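PDB 2X7Q: possible thiamine biosynthesis enzyme from Candida albicans, which is of unknown function but has the periplasmic binding protein fold of the SsuA/TauA family and probably binds a small solute, perhaps linked to thiamine biosynthesis. Local coordinates for residues Thr277-Val280 with Lys281-Thr285. The protein carries 1 engineered substitution. Sequence-based numbering, arbitrary orientation.
Sequences TIVV and KTKDT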
# COMPACT_ATOMS: atom_id res chain seq x y z
N THR A 277 9.88 9.07 -8.26
CA THR A 277 8.53 8.50 -8.17
C THR A 277 8.09 8.22 -6.73
O THR A 277 6.92 8.37 -6.40
CB THR A 277 8.40 7.21 -9.01
OG1 THR A 277 7.05 6.75 -8.98
CG2 THR A 277 9.31 6.12 -8.46
N ILE A 278 9.03 7.80 -5.89
CA ILE A 278 8.72 7.47 -4.50
C ILE A 278 8.62 8.71 -3.61
O ILE A 278 7.75 8.79 -2.74
CB ILE A 278 9.76 6.50 -3.90
CG1 ILE A 278 9.70 5.14 -4.60
CG2 ILE A 278 9.54 6.34 -2.41
CD1 ILE A 278 8.38 4.42 -4.42
N VAL A 279 9.50 9.67 -3.84
CA VAL A 279 9.56 10.87 -3.01
C VAL A 279 8.99 12.12 -3.69
O VAL A 279 8.00 12.69 -3.22
CB VAL A 279 11.01 11.17 -2.58
CG1 VAL A 279 11.07 12.50 -1.82
CG2 VAL A 279 11.55 10.04 -1.73
N VAL A 280 9.60 12.52 -4.79
CA VAL A 280 9.23 13.76 -5.48
C VAL A 280 7.74 13.84 -5.82
O VAL A 280 7.03 14.72 -5.34
CB VAL A 280 10.06 13.98 -6.76
CG1 VAL A 280 9.59 15.23 -7.48
CG2 VAL A 280 11.54 14.07 -6.42
N LYS A 281 7.27 12.91 -6.66
CA LYS A 281 5.88 12.90 -7.09
C LYS A 281 4.92 12.78 -5.91
O LYS A 281 3.87 13.43 -5.89
CB LYS A 281 5.62 11.77 -8.09
CG LYS A 281 6.51 11.80 -9.33
CD LYS A 281 6.26 10.58 -10.22
CE LYS A 281 5.07 10.78 -11.15
NZ LYS A 281 5.40 11.63 -12.33
N THR A 282 5.28 11.96 -4.93
CA THR A 282 4.43 11.74 -3.77
C THR A 282 4.21 13.02 -2.96
O THR A 282 3.08 13.38 -2.64
CB THR A 282 4.99 10.64 -2.84
OG1 THR A 282 5.15 9.42 -3.58
CG2 THR A 282 4.06 10.40 -1.67
N LYS A 283 5.31 13.70 -2.64
CA LYS A 283 5.26 14.92 -1.84
C LYS A 283 4.58 16.06 -2.59
O LYS A 283 3.77 16.80 -2.02
CB LYS A 283 6.66 15.34 -1.40
CG LYS A 283 7.47 16.03 -2.50
CD LYS A 283 8.87 16.40 -2.05
CE LYS A 283 9.60 17.18 -3.14
NZ LYS A 283 11.05 16.87 -3.20
N ASP A 284 4.92 16.21 -3.87
CA ASP A 284 4.38 17.28 -4.69
C ASP A 284 2.88 17.13 -4.92
O ASP A 284 2.15 18.11 -4.98
CB ASP A 284 5.12 17.36 -6.03
CG ASP A 284 6.54 17.85 -5.89
OD1 ASP A 284 6.93 18.25 -4.77
OD2 ASP A 284 7.28 17.85 -6.90
N THR A 285 2.43 15.88 -5.03
CA THR A 285 1.01 15.61 -5.24
C THR A 285 0.21 15.85 -3.97
O THR A 285 -0.82 16.52 -3.99
CB THR A 285 0.77 14.16 -5.72
OG1 THR A 285 1.40 13.97 -6.99
CG2 THR A 285 -0.72 13.89 -5.85
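A wider, pi-type turn at 277-280 opens up helix 275-289 of this periplasmic-binding-protein fold, and the side chain of Thr282 reaches back for the carbonyl of Ile278. O of Ile278 lies 4.6 Å from N of Thr282, too far for the usual backbone bond, and OG1 of Thr282 supplies a donor in its place, at 2.8 Å from O of Ile278 and well above the carbonyl plane (60° out of it) instead of on a lone pair. The torsion explains the reach: Thr282 OG1 lies beside its own backbone N, anti to the carbonyl carbon (chi1 -58°), and therefore faces the preceding turn. Regular i to i+4 bonding follows at once, N of Lys283 meeting O of Val279 at 2.9 Å and N of Asp284 meeting O of Val280 at 3.0 Å, both nearly straight. Where Thr282 is a substitute, OG1 of Thr285 is a second donor, joining its own N on O of Lys281 at 2.8 Å from the opposite face of the carbonyl plane. Ile278 and Thr282 pack against Thr74 and Ile78 of helix 74-82, and Trp200 touches both Thr282 and Thr285. Val279 and Lys283, also buried, face helix 296-306, touching Leu303 and Leu300 respectively. Lys283 sets out with CG between its backbone N and carbonyl carbon (chi1 77°), which lays its aliphatic chain over the carbonyl oxygens of Val279 and Val280. At the more open flank, CD of Lys281 passes 3.7 Å from CA of Thr277, whose OG1 is hydrogen-bonded to N of Ser201. Val280 and Asp284 run side by side in the same direction, CG1 of Val280 lying 3.5 Å from the carboxylate oxygen OD2 of Asp284.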